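Long-range contacts in alginate biosynthesis protein AlgJ (Pseudomonas putida, PDB 4O8V), which probably adds acetyl groups to mannuronate residues of the exopolysaccharide alginate, working in the periplasm with partner proteins of an inner-membrane complex: residues 117-122 with 162-167; 42-46 with 94-98; 23-28 with 75-81; 143-147 with 267-271; 151-157 with 188-194. All blocks are in the same frame, centred on the assembly; numbering follows the deposited sequence.

Interaction 1 (117-122 with 162-167); sequences LRTDTH and YKGDLT
With chi1 at -173°, the carboxylate of Asp120 swings opposite its own N, while that of Asp165 tucks between N and carbonyl carbon (chi1 58°), and the two flat groups stack with their planes 8° apart. Asp120 OD2 and Asp165 OD1, both acceptors, sit only 3.1 Å apart, each held by other donors. Asp165 N bonds to Asp120 OD2 (2.8 Å), arriving from above the carboxylate plane. In return Asp165 grips Thr121 twice through syn lone pairs: OD1 takes the backbone N (2.8 Å) and OD2 takes Thr121 OG1 (2.8 Å). Asp120 OD1 accepts His122 ND1 (2.7 Å) on its syn side and His122 N on its anti side, the latter closing an Asx turn. Asp120 and His122 form an Asp-x-His pair that serves in this SGNH hydrolase-like domain, by similarity, as the acid and base beside Ser218, whose OG is bonded to His122 NE2. Replacing Asp120 by an alanine would probably leave His122 ND1 and Asp165 N without their acceptors and hold the imidazole less firmly. Tyr162 presents its ring edge to Asp120 OD2, and a water joins that oxygen to Tyr162 OH. Leu166 CD2 packs on Thr121 CG2 (3.8 Å), while Gly164 CA donates a C-H contact to Thr119 O. A second water links Thr119 OG1, also bonded to Asp184, to Gly164 N.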
# COMPACT_ATOMS: atom_id res chain seq x y z
N LEU A 117 4.83 12.45 1.50
CA LEU A 117 4.79 13.80 0.93
C LEU A 117 3.90 14.70 1.78
O LEU A 117 2.95 14.23 2.38
CB LEU A 117 4.26 13.75 -0.51
CG LEU A 117 5.15 13.05 -1.55
CD1 LEU A 117 4.32 12.63 -2.73
CD2 LEU A 117 6.23 13.96 -2.01
N ARG A 118 4.21 15.99 1.82
CA ARG A 118 3.39 16.96 2.58
C ARG A 118 1.97 17.18 1.99
O ARG A 118 1.00 17.28 2.75
CB ARG A 118 4.15 18.29 2.69
CG ARG A 118 3.39 19.44 3.38
CD ARG A 118 4.29 20.66 3.62
NE ARG A 118 5.12 20.97 2.46
CZ ARG A 118 4.69 21.60 1.38
NH1 ARG A 118 3.43 22.03 1.30
NH2 ARG A 118 5.52 21.82 0.36
N THR A 119 1.85 17.23 0.66
CA THR A 119 0.59 17.60 0.03
C THR A 119 -0.07 16.46 -0.75
O THR A 119 -1.00 16.68 -1.53
CB THR A 119 0.77 18.77 -0.92
OG1 THR A 119 1.53 18.36 -2.06
CG2 THR A 119 1.50 19.93 -0.20
N ASP A 120 0.41 15.25 -0.53
CA ASP A 120 -0.02 14.09 -1.33
C ASP A 120 -0.31 12.93 -0.38
O ASP A 120 0.22 12.89 0.72
CB ASP A 120 1.09 13.76 -2.34
CG ASP A 120 0.70 12.68 -3.37
OD1 ASP A 120 0.76 11.48 -3.03
OD2 ASP A 120 0.37 13.06 -4.53
N THR A 121 -1.15 11.98 -0.79
CA THR A 121 -1.46 10.84 0.07
C THR A 121 -0.29 9.87 0.21
O THR A 121 -0.25 9.08 1.15
CB THR A 121 -2.67 10.03 -0.46
OG1 THR A 121 -2.34 9.50 -1.75
CG2 THR A 121 -3.91 10.90 -0.55
N HIS A 122 0.65 9.90 -0.73
CA HIS A 122 1.58 8.77 -0.87
C HIS A 122 2.88 8.89 -0.09
O HIS A 122 3.33 9.97 0.26
CB HIS A 122 1.91 8.55 -2.34
CG HIS A 122 0.72 8.14 -3.16
ND1 HIS A 122 0.04 9.01 -3.98
CD2 HIS A 122 0.07 6.95 -3.23
CE1 HIS A 122 -0.97 8.36 -4.55
NE2 HIS A 122 -0.98 7.12 -4.10
N TYR A 162 6.58 18.94 -7.27
CA TYR A 162 5.53 17.97 -7.55
C TYR A 162 4.22 18.45 -6.91
O TYR A 162 4.19 18.71 -5.70
CB TYR A 162 5.94 16.59 -7.03
CG TYR A 162 4.87 15.54 -7.25
CD1 TYR A 162 4.66 15.01 -8.51
CD2 TYR A 162 4.04 15.13 -6.21
CE1 TYR A 162 3.65 14.07 -8.74
CE2 TYR A 162 3.03 14.19 -6.43
CZ TYR A 162 2.85 13.67 -7.68
OH TYR A 162 1.86 12.73 -7.90
N LYS A 163 3.16 18.60 -7.71
CA LYS A 163 1.84 18.99 -7.19
C LYS A 163 1.13 17.75 -6.66
O LYS A 163 0.85 16.84 -7.43
CB LYS A 163 0.98 19.66 -8.27
CG LYS A 163 -0.30 20.28 -7.70
CD LYS A 163 -1.08 21.09 -8.73
CE LYS A 163 -2.42 20.44 -9.05
NZ LYS A 163 -3.18 21.23 -10.06
N GLY A 164 0.83 17.73 -5.36
CA GLY A 164 0.28 16.55 -4.70
C GLY A 164 -1.18 16.26 -5.06
O GLY A 164 -1.95 17.17 -5.43
N ASP A 165 -1.57 14.99 -4.94
CA ASP A 165 -2.88 14.58 -5.40
C ASP A 165 -3.99 15.24 -4.56
O ASP A 165 -5.06 15.50 -5.07
CB ASP A 165 -3.01 13.03 -5.42
CG ASP A 165 -2.77 12.34 -4.06
OD1 ASP A 165 -2.35 12.97 -3.06
OD2 ASP A 165 -2.98 11.10 -4.00
N LEU A 166 -3.69 15.56 -3.31
CA LEU A 166 -4.67 16.20 -2.43
C LEU A 166 -4.98 17.66 -2.78
O LEU A 166 -6.06 18.16 -2.45
CB LEU A 166 -4.20 16.10 -0.99
CG LEU A 166 -4.26 14.68 -0.46
CD1 LEU A 166 -3.44 14.56 0.83
CD2 LEU A 166 -5.72 14.22 -0.26
N THR A 167 -4.06 18.34 -3.44
CA THR A 167 -4.29 19.74 -3.76
C THR A 167 -5.48 19.91 -4.70
O THR A 167 -6.12 20.94 -4.70
CB THR A 167 -3.06 20.38 -4.40
OG1 THR A 167 -2.94 19.90 -5.73
CG2 THR A 167 -1.83 20.00 -3.62
O HOH W 1 1.20 20.44 -4.09
O HOH W 2 0.20 11.44 -6.53

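Interaction 2 (42-46 with 94-98); sequences IRGVR and QANVF
Ala95, at the end of helix 84-94, sets its methyl against the aliphatic root of Arg43 on helix 31-51, Ala95 CB to Arg43 CG 4.0 Å. Its carbonyl turns to the other arginine: Ala95 O lies 4.1 Å from Arg46 CD, a contact with carbon, while its hydrogen bond comes from Arg300. Asn96 follows with positive phi and closes a Schellman motif, and the reversal brings its own carbonyl round to helix 31-51. There Arg46 NE donates to Asn96 O at 2.9 Å in a fairly straight bond (155°). The oxygen lies at the edge of the guanidinium, close to its plane, but from the carbonyl's side the donor stands well above the peptide plane and not on a lone pair. A bend at chi2 (-117°) in the otherwise extended Arg46 chain carries NE to this spot; NH1 is taken by Gln50, one turn further along the helix. The Asn96 side chain is engaged by Arg300 through OD1. Val97, buried, comes next. Its CG2 packs on Arg46 CB at 3.9 Å, the two side chains running antiparallel as they pass, and also meets Ile42 CG2 (4.2 Å). Leu56 and Leu58 of strand 55-61 touch Val97 too, so the segment is wedged between helix and central sheet. Val97 and Ile42 methyls and the Arg46 methylenes thus pack on the buried side, while one arginine N-H ties helix 31-51 to the chain just after helix 84-94: the Asn96 carbonyl meets a charged donor, as Ala95 O and Asn96 OD1 do in Arg300.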
# COMPACT_ATOMS: atom_id res chain seq x y z
N ILE A 42 -9.77 -11.01 2.41
CA ILE A 42 -8.32 -11.12 2.50
C ILE A 42 -7.87 -12.54 2.85
O ILE A 42 -6.92 -13.07 2.27
CB ILE A 42 -7.75 -10.13 3.56
CG1 ILE A 42 -7.90 -8.69 3.06
CG2 ILE A 42 -6.30 -10.48 3.91
CD1 ILE A 42 -7.68 -7.65 4.19
N ARG A 43 -8.56 -13.14 3.81
CA ARG A 43 -8.26 -14.50 4.23
C ARG A 43 -8.48 -15.50 3.07
O ARG A 43 -7.70 -16.44 2.88
CB ARG A 43 -9.11 -14.88 5.44
CG ARG A 43 -8.80 -16.24 6.01
CD ARG A 43 -10.06 -17.00 6.37
NE ARG A 43 -10.85 -16.34 7.41
CZ ARG A 43 -12.15 -16.08 7.31
NH1 ARG A 43 -12.78 -15.48 8.31
NH2 ARG A 43 -12.82 -16.42 6.21
N GLY A 44 -9.54 -15.28 2.30
CA GLY A 44 -9.83 -16.14 1.16
C GLY A 44 -8.76 -16.01 0.09
O GLY A 44 -8.38 -16.99 -0.56
N VAL A 45 -8.28 -14.80 -0.10
CA VAL A 45 -7.19 -14.56 -1.03
C VAL A 45 -5.93 -15.30 -0.58
O VAL A 45 -5.28 -15.98 -1.38
CB VAL A 45 -6.90 -13.06 -1.19
CG1 VAL A 45 -5.56 -12.86 -1.84
CG2 VAL A 45 -8.04 -12.38 -2.00
N ARG A 46 -5.59 -15.18 0.70
CA ARG A 46 -4.44 -15.90 1.27
C ARG A 46 -4.55 -17.40 1.01
O ARG A 46 -3.57 -18.05 0.64
CB ARG A 46 -4.34 -15.66 2.78
CG ARG A 46 -3.24 -16.44 3.47
CD ARG A 46 -3.82 -17.42 4.50
NE ARG A 46 -2.79 -18.17 5.21
CZ ARG A 46 -2.58 -19.47 5.07
NH1 ARG A 46 -3.33 -20.18 4.24
NH2 ARG A 46 -1.61 -20.07 5.76
N GLN A 94 -4.90 -13.31 13.27
CA GLN A 94 -5.98 -14.25 13.55
C GLN A 94 -6.28 -15.12 12.31
O GLN A 94 -6.58 -16.31 12.42
CB GLN A 94 -7.23 -13.46 14.01
CG GLN A 94 -8.48 -14.28 14.37
CD GLN A 94 -9.56 -13.43 15.07
OE1 GLN A 94 -9.30 -12.30 15.51
NE2 GLN A 94 -10.77 -13.97 15.17
N ALA A 95 -6.16 -14.51 11.13
CA ALA A 95 -6.45 -15.15 9.85
C ALA A 95 -5.27 -15.93 9.28
O ALA A 95 -5.34 -16.42 8.15
CB ALA A 95 -6.92 -14.10 8.85
N ASN A 96 -4.17 -16.01 10.04
CA ASN A 96 -2.93 -16.62 9.56
C ASN A 96 -2.38 -15.95 8.31
O ASN A 96 -1.82 -16.61 7.43
CB ASN A 96 -3.13 -18.12 9.28
CG ASN A 96 -3.78 -18.83 10.44
OD1 ASN A 96 -5.01 -19.01 10.47
ND2 ASN A 96 -2.96 -19.23 11.42
N VAL A 97 -2.54 -14.63 8.24
CA VAL A 97 -1.98 -13.83 7.16
C VAL A 97 -0.69 -13.16 7.65
O VAL A 97 -0.69 -12.50 8.69
CB VAL A 97 -2.99 -12.78 6.67
CG1 VAL A 97 -2.34 -11.79 5.70
CG2 VAL A 97 -4.18 -13.50 6.00
N PHE A 98 0.39 -13.36 6.91
CA PHE A 98 1.70 -12.79 7.25
C PHE A 98 1.78 -11.31 6.88
O PHE A 98 1.73 -10.96 5.69
CB PHE A 98 2.80 -13.59 6.54
CG PHE A 98 4.19 -13.16 6.89
CD1 PHE A 98 4.61 -13.09 8.21
CD2 PHE A 98 5.10 -12.87 5.89
CE1 PHE A 98 5.91 -12.72 8.53
CE2 PHE A 98 6.41 -12.51 6.20
CZ PHE A 98 6.81 -12.42 7.52

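Interaction 3 (23-28 with 75-81); sequences EEFKPT and ERPASLH
The two loops meet most closely where the CA atoms of Phe25 and Pro77 come within 3.8 Å, and Ala78 N gives a nearly straight hydrogen bond (2.9 Å, 170°) to Phe25 O, in the carbonyl plane and on a lone pair. Pro77 lies over one face of the Phe25 ring in a CH-pi contact, its CG 3.9 Å from the ring centroid. The edge of the same ring meets the backbone: Phe25 CE2 stands 3.4 Å from Glu75 O, a carbonyl that the contact buries without a hydrogen-bonding partner. Within the SGNH hydrolase-like domain, this joins the loop between strand 19-21 and helix 31-51 to the one leading into helix 84-94. His81 reaches across with CG opposite its carbonyl carbon (chi1 -60°), and its NE2 donates to Lys26 O at 2.8 Å. The acceptor is close to the ring plane, although the donor stands above the carbonyl plane. Glu24 O hangs over the centre of the imidazole, 3.3 Å from His81 CG, so one face of the ring lies on the Glu24-Phe25 peptide. Farther out, Leu80 CD2 lies alongside Thr28 N (3.9 Å), and Pro27 CD touches the methyl of Ala78. The Glu24 carboxylate points elsewhere, accepting from the backbone N of Lys64 and Ala65.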
# COMPACT_ATOMS: atom_id res chain seq x y z
N GLU A 23 -10.22 10.31 4.06
CA GLU A 23 -10.46 8.87 4.21
C GLU A 23 -9.70 8.33 5.42
O GLU A 23 -10.00 7.24 5.93
CB GLU A 23 -10.06 8.11 2.93
CG GLU A 23 -10.89 8.48 1.71
CD GLU A 23 -10.50 7.72 0.45
OE1 GLU A 23 -9.41 7.10 0.42
OE2 GLU A 23 -11.27 7.74 -0.52
N GLU A 24 -8.71 9.10 5.90
CA GLU A 24 -7.99 8.74 7.11
C GLU A 24 -8.64 9.35 8.34
O GLU A 24 -8.17 9.18 9.46
CB GLU A 24 -6.51 9.17 7.00
CG GLU A 24 -5.69 8.23 6.09
CD GLU A 24 -4.27 8.70 5.82
OE1 GLU A 24 -3.84 9.74 6.39
OE2 GLU A 24 -3.57 8.03 5.03
N PHE A 25 -9.74 10.09 8.11
CA PHE A 25 -10.44 10.79 9.19
C PHE A 25 -11.89 10.35 9.38
O PHE A 25 -12.38 10.22 10.51
CB PHE A 25 -10.45 12.31 8.93
CG PHE A 25 -9.13 12.97 9.13
CD1 PHE A 25 -8.09 12.73 8.26
CD2 PHE A 25 -8.94 13.89 10.16
CE1 PHE A 25 -6.85 13.36 8.43
CE2 PHE A 25 -7.71 14.53 10.33
CZ PHE A 25 -6.67 14.25 9.47
N LYS A 26 -12.60 10.18 8.26
CA LYS A 26 -14.07 10.09 8.28
C LYS A 26 -14.56 8.80 8.92
O LYS A 26 -13.95 7.75 8.76
CB LYS A 26 -14.63 10.19 6.85
CG LYS A 26 -14.28 8.99 5.96
CD LYS A 26 -14.84 9.11 4.54
CE LYS A 26 -14.35 10.38 3.87
NZ LYS A 26 -14.68 10.48 2.41
N PRO A 27 -15.67 8.88 9.68
CA PRO A 27 -16.33 7.64 10.09
C PRO A 27 -16.95 6.97 8.88
O PRO A 27 -17.18 7.64 7.87
CB PRO A 27 -17.41 8.13 11.06
CG PRO A 27 -17.70 9.53 10.63
CD PRO A 27 -16.38 10.08 10.15
N THR A 28 -17.19 5.67 8.95
CA THR A 28 -17.92 4.98 7.90
C THR A 28 -19.09 4.27 8.55
O THR A 28 -18.91 3.57 9.55
CB THR A 28 -17.02 3.99 7.13
OG1 THR A 28 -16.04 4.73 6.38
CG2 THR A 28 -17.82 3.14 6.16
N GLU A 75 -8.89 19.61 12.91
CA GLU A 75 -9.61 18.35 12.79
C GLU A 75 -8.74 17.15 13.14
O GLU A 75 -7.61 17.04 12.67
CB GLU A 75 -10.15 18.16 11.36
CG GLU A 75 -11.25 19.10 10.94
CD GLU A 75 -11.78 18.76 9.56
OE1 GLU A 75 -12.46 17.71 9.42
OE2 GLU A 75 -11.50 19.51 8.60
N ARG A 76 -9.29 16.25 13.96
CA ARG A 76 -8.64 14.96 14.26
C ARG A 76 -9.45 13.81 13.68
O ARG A 76 -10.68 13.94 13.54
CB ARG A 76 -8.49 14.80 15.77
CG ARG A 76 -7.64 15.88 16.41
CD ARG A 76 -6.28 15.87 15.75
NE ARG A 76 -5.57 17.13 15.91
CZ ARG A 76 -4.51 17.29 16.69
NH1 ARG A 76 -4.05 16.26 17.39
NH2 ARG A 76 -3.91 18.48 16.78
N PRO A 77 -8.80 12.67 13.35
CA PRO A 77 -9.56 11.53 12.83
C PRO A 77 -10.61 11.03 13.84
O PRO A 77 -10.43 11.21 15.05
CB PRO A 77 -8.47 10.47 12.58
CG PRO A 77 -7.21 11.27 12.37
CD PRO A 77 -7.35 12.44 13.32
N ALA A 78 -11.71 10.46 13.34
CA ALA A 78 -12.71 9.85 14.21
C ALA A 78 -12.16 8.61 14.91
O ALA A 78 -11.12 8.07 14.50
CB ALA A 78 -13.98 9.49 13.43
N SER A 79 -12.87 8.16 15.93
CA SER A 79 -12.38 7.11 16.81
C SER A 79 -12.09 5.80 16.07
O SER A 79 -11.20 5.04 16.47
CB SER A 79 -13.39 6.87 17.93
OG SER A 79 -14.63 6.44 17.41
N LEU A 80 -12.83 5.54 14.98
CA LEU A 80 -12.60 4.37 14.14
C LEU A 80 -11.12 4.23 13.76
O LEU A 80 -10.58 3.13 13.68
CB LEU A 80 -13.47 4.45 12.87
CG LEU A 80 -13.15 3.58 11.65
CD1 LEU A 80 -13.47 2.12 11.96
CD2 LEU A 80 -13.90 4.06 10.40
N HIS A 81 -10.47 5.37 13.53
CA HIS A 81 -9.10 5.39 13.06
C HIS A 81 -8.06 5.34 14.18
O HIS A 81 -6.87 5.19 13.90
CB HIS A 81 -8.87 6.65 12.21
CG HIS A 81 -9.75 6.72 11.00
ND1 HIS A 81 -9.50 6.02 9.84
CD2 HIS A 81 -10.91 7.40 10.79
CE1 HIS A 81 -10.45 6.27 8.96
NE2 HIS A 81 -11.32 7.11 9.51

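Interaction 4 (143-147 with 267-271); sequences SLLNG and PQVVV
Gln268 and Asn146 exchange two bonds just before the start of strand 269-275, an inner strand of the parallel sheet. The stronger one runs from Asn146 N to Gln268 OE1, 3.0 Å and nearly straight (169°), in the plane of the side-chain carbonyl and on a lone pair. The second is weak: Gln268 NE2 comes within 2.8 Å of Asn146 OD1, but the angle at hydrogen is poor. The two amides stand almost perpendicular (81°), which fits one well-aimed bond and one weak one. Asn146 OD1 and Gln268 OE1, both acceptors, approach to 3.2 Å without bonding, each held by its own donor, NE2 and N. Gln268 can span the distance because its chain is extended beyond CG. OE1 also lies against carbon, 3.6 Å from Leu145 CD2. Beside these polar groups, Val269 CG2 touches both leucines, 3.7 Å from Leu144 CB and 4.0 Å from Leu145 CD2. The backbone of Val269 is bonded to Pro211 and Ala213, and that of Gln268 to Gln55. Ser143, with positive phi, closes the Schellman motif that ends helix 125-141, and the chain after it passes beside the start of strand 269-275. Leu144 then packs on Gln55 and Val57 of strand 55-61, Leu145 on Val212 of strand 212-215, and both on Val139 of helix 125-141.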
# COMPACT_ATOMS: atom_id res chain seq x y z
N SER A 143 12.37 -17.38 4.88
CA SER A 143 12.86 -18.19 3.77
C SER A 143 11.79 -18.42 2.69
O SER A 143 11.62 -19.54 2.23
CB SER A 143 13.36 -19.56 4.28
OG SER A 143 14.27 -19.41 5.36
N LEU A 144 11.09 -17.36 2.29
CA LEU A 144 9.97 -17.50 1.36
C LEU A 144 10.44 -17.61 -0.08
O LEU A 144 9.72 -18.13 -0.94
CB LEU A 144 9.00 -16.33 1.51
CG LEU A 144 8.40 -16.18 2.90
CD1 LEU A 144 7.39 -15.04 2.90
CD2 LEU A 144 7.74 -17.48 3.33
N LEU A 145 11.64 -17.11 -0.35
CA LEU A 145 12.19 -17.12 -1.70
C LEU A 145 13.36 -18.07 -1.81
O LEU A 145 14.26 -18.07 -0.97
CB LEU A 145 12.65 -15.72 -2.13
CG LEU A 145 11.64 -14.74 -2.69
CD1 LEU A 145 12.32 -13.44 -3.05
CD2 LEU A 145 10.96 -15.32 -3.92
N ASN A 146 13.36 -18.87 -2.86
CA ASN A 146 14.57 -19.59 -3.25
C ASN A 146 14.90 -19.19 -4.68
O ASN A 146 14.13 -18.48 -5.33
CB ASN A 146 14.41 -21.11 -3.07
CG ASN A 146 13.33 -21.72 -3.96
OD1 ASN A 146 12.98 -21.19 -5.02
ND2 ASN A 146 12.80 -22.86 -3.53
N GLY A 147 16.03 -19.63 -5.18
CA GLY A 147 16.43 -19.22 -6.51
C GLY A 147 17.63 -18.31 -6.41
O GLY A 147 17.89 -17.76 -5.35
N PRO A 267 3.56 -17.25 -8.71
CA PRO A 267 4.86 -16.84 -8.16
C PRO A 267 5.13 -17.50 -6.81
O PRO A 267 4.20 -18.01 -6.19
CB PRO A 267 4.70 -15.33 -8.02
CG PRO A 267 3.26 -15.14 -7.80
CD PRO A 267 2.56 -16.17 -8.64
N GLN A 268 6.38 -17.51 -6.37
CA GLN A 268 6.67 -17.97 -5.01
C GLN A 268 6.05 -17.05 -3.95
O GLN A 268 5.56 -17.53 -2.92
CB GLN A 268 8.17 -18.08 -4.79
CG GLN A 268 8.80 -19.13 -5.69
CD GLN A 268 10.28 -19.25 -5.50
OE1 GLN A 268 10.82 -18.84 -4.48
NE2 GLN A 268 10.96 -19.82 -6.48
N VAL A 269 6.09 -15.74 -4.20
CA VAL A 269 5.63 -14.74 -3.24
C VAL A 269 4.77 -13.69 -3.92
O VAL A 269 5.10 -13.21 -5.00
CB VAL A 269 6.85 -14.03 -2.54
CG1 VAL A 269 6.40 -12.83 -1.69
CG2 VAL A 269 7.63 -15.01 -1.71
N VAL A 270 3.65 -13.35 -3.28
CA VAL A 270 2.86 -12.19 -3.70
C VAL A 270 2.91 -11.14 -2.59
O VAL A 270 2.53 -11.40 -1.45
CB VAL A 270 1.40 -12.56 -3.99
CG1 VAL A 270 0.58 -11.29 -4.30
CG2 VAL A 270 1.32 -13.56 -5.14
N VAL A 271 3.41 -9.96 -2.94
CA VAL A 271 3.39 -8.84 -2.00
C VAL A 271 2.11 -8.07 -2.27
O VAL A 271 1.87 -7.62 -3.40
CB VAL A 271 4.62 -7.93 -2.16
CG1 VAL A 271 4.47 -6.65 -1.30
CG2 VAL A 271 5.88 -8.65 -1.83

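Interaction 5 (151-157 with 188-194); sequences AFITEAG and KRTTRPV
Ile153 and Arg192 form a hydrogen-bonded antiparallel pair, Ile153 N to Arg192 O 2.8 Å; Glu155 with Thr190 repeats it, and non-hydrogen-bonded pairs such as Thr154 with Thr191 alternate between them. The Arg192 side chain shows how the outer face is stitched. From CB, on the same face as Ile153 and Glu155, CG passes Ile153 O at 3.7 Å. The chain then runs extended to NE, which makes a weak bond to Glu155 OE2 (3.3 Å). At the tip NH2 completes the salt bridge with Glu155 OE2 (3.0 Å), the oxygen lying near the guanidinium plane although the carboxylate is turned 82° to it. One face of the guanidinium rests on Ile153, with Arg192 NH2 3.9 Å from Ile153 CG2. Across the ribbon, Thr191 OG1 donates to Thr154 OG1 at a short 2.6 Å; Gln233 and Asn226 bond to these two hydroxyls from the protein side. A valine in place of Thr154 would probably leave Thr191 OG1 and Gln233 OE1 without a mate on this strand. Near the end, Phe152 CE2 packs on Pro193 CB (3.8 Å), and Val194 CG2 touches Ile153 CD1. A water spans Glu155 O and Thr190 OG1. The whole is a twisted two-stranded antiparallel ribbon, separate from the parallel central sheet of the SGNH-like domain and laid over helix 227-235 on its Thr154-Thr191 face.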
# COMPACT_ATOMS: atom_id res chain seq x y z
N ALA A 151 20.86 -9.09 -8.85
CA ALA A 151 21.21 -7.78 -8.29
C ALA A 151 20.57 -6.63 -9.07
O ALA A 151 20.44 -6.68 -10.29
CB ALA A 151 22.71 -7.62 -8.26
N PHE A 152 20.18 -5.59 -8.35
CA PHE A 152 19.61 -4.42 -8.99
C PHE A 152 20.33 -3.20 -8.44
O PHE A 152 20.82 -3.23 -7.32
CB PHE A 152 18.10 -4.31 -8.73
CG PHE A 152 17.29 -5.36 -9.44
CD1 PHE A 152 17.19 -6.65 -8.92
CD2 PHE A 152 16.62 -5.06 -10.62
CE1 PHE A 152 16.46 -7.61 -9.57
CE2 PHE A 152 15.88 -6.02 -11.27
CZ PHE A 152 15.80 -7.30 -10.74
N ILE A 153 20.39 -2.14 -9.24
CA ILE A 153 20.96 -0.87 -8.80
C ILE A 153 19.91 0.23 -8.94
O ILE A 153 19.26 0.35 -9.98
CB ILE A 153 22.23 -0.51 -9.60
CG1 ILE A 153 23.38 -1.44 -9.22
CG2 ILE A 153 22.60 0.95 -9.36
CD1 ILE A 153 24.64 -1.34 -10.10
N THR A 154 19.73 1.01 -7.89
CA THR A 154 18.81 2.16 -7.91
C THR A 154 19.62 3.43 -8.02
O THR A 154 20.57 3.62 -7.27
CB THR A 154 17.93 2.20 -6.65
OG1 THR A 154 17.06 1.05 -6.65
CG2 THR A 154 17.08 3.48 -6.59
N GLU A 155 19.29 4.28 -8.99
CA GLU A 155 20.01 5.54 -9.15
C GLU A 155 19.08 6.71 -8.86
O GLU A 155 17.91 6.73 -9.27
CB GLU A 155 20.58 5.68 -10.57
CG GLU A 155 21.69 4.68 -10.90
CD GLU A 155 22.27 4.89 -12.30
OE1 GLU A 155 21.79 5.81 -13.00
OE2 GLU A 155 23.20 4.15 -12.68
N ALA A 156 19.59 7.69 -8.14
CA ALA A 156 18.82 8.88 -7.81
C ALA A 156 19.08 9.92 -8.88
O ALA A 156 20.24 10.24 -9.16
CB ALA A 156 19.21 9.41 -6.45
N GLY A 157 18.01 10.42 -9.49
CA GLY A 157 18.14 11.46 -10.50
C GLY A 157 17.91 12.86 -9.92
O GLY A 157 18.26 13.14 -8.78
N LYS A 188 13.55 11.97 -8.50
CA LYS A 188 13.39 10.84 -9.41
C LYS A 188 14.29 9.70 -8.95
O LYS A 188 15.46 9.91 -8.66
CB LYS A 188 13.76 11.25 -10.85
CG LYS A 188 13.46 10.16 -11.87
CD LYS A 188 14.04 10.50 -13.24
CE LYS A 188 13.88 9.34 -14.21
NZ LYS A 188 12.50 8.79 -14.17
N ARG A 189 13.76 8.48 -8.88
CA ARG A 189 14.62 7.33 -8.59
C ARG A 189 14.20 6.13 -9.41
O ARG A 189 13.03 5.74 -9.41
CB ARG A 189 14.59 6.99 -7.09
CG ARG A 189 15.69 7.71 -6.31
CD ARG A 189 15.37 7.84 -4.82
NE ARG A 189 14.98 6.56 -4.23
CZ ARG A 189 15.82 5.67 -3.71
NH1 ARG A 189 17.13 5.90 -3.70
NH2 ARG A 189 15.33 4.55 -3.20
N THR A 190 15.18 5.58 -10.13
CA THR A 190 14.96 4.48 -11.06
C THR A 190 15.86 3.28 -10.74
O THR A 190 17.01 3.44 -10.34
CB THR A 190 15.21 4.94 -12.51
OG1 THR A 190 16.51 5.52 -12.60
CG2 THR A 190 14.19 6.00 -12.91
N THR A 191 15.33 2.08 -10.94
CA THR A 191 16.03 0.85 -10.60
C THR A 191 16.22 -0.00 -11.85
O THR A 191 15.30 -0.15 -12.65
CB THR A 191 15.25 0.05 -9.54
OG1 THR A 191 15.08 0.87 -8.36
CG2 THR A 191 15.99 -1.25 -9.19
N ARG A 192 17.42 -0.55 -12.01
CA ARG A 192 17.72 -1.38 -13.16
C ARG A 192 18.47 -2.64 -12.72
O ARG A 192 19.22 -2.60 -11.75
CB ARG A 192 18.56 -0.60 -14.17
CG ARG A 192 19.89 -0.14 -13.58
CD ARG A 192 20.65 0.81 -14.48
NE ARG A 192 21.83 1.35 -13.80
CZ ARG A 192 22.98 0.69 -13.67
NH1 ARG A 192 23.12 -0.53 -14.18
NH2 ARG A 192 23.99 1.26 -13.03
N PRO A 193 18.25 -3.75 -13.43
CA PRO A 193 19.09 -4.94 -13.21
C PRO A 193 20.52 -4.67 -13.63
O PRO A 193 20.75 -3.89 -14.55
CB PRO A 193 18.45 -6.01 -14.11
CG PRO A 193 17.71 -5.22 -15.16
CD PRO A 193 17.23 -3.97 -14.47
N VAL A 194 21.48 -5.31 -12.97
CA VAL A 194 22.88 -5.19 -13.35
C VAL A 194 23.14 -5.94 -14.67
O VAL A 194 23.95 -5.50 -15.50
CB VAL A 194 23.80 -5.73 -12.24
CG1 VAL A 194 25.26 -5.66 -12.67
CG2 VAL A 194 23.58 -4.93 -10.96
O HOH W 3 16.78 8.03 -11.74

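In the fold
Interaction 1 holds Asp120 and His122 of the probable active site, with the side chain of His122 about 3 Å from that of Ser218. Interaction 3 is its nearest neighbour, centres 19 Å apart and nearest atoms about 5 Å; Glu23 and Glu24 bring their side chains to about 9 Å from those of Ser218 and His122 respectively. Interaction 5 lies on the same pair of strands that carries Tyr162 to interaction 1, centres 24 Å apart. Interactions 2 and 4 are beyond the chain's centre from interaction 1 (32 and 33 Å between centres) and touch each other, Phe98 CE2 to Leu144 CD1 4.3 Å, beside strand 55-61.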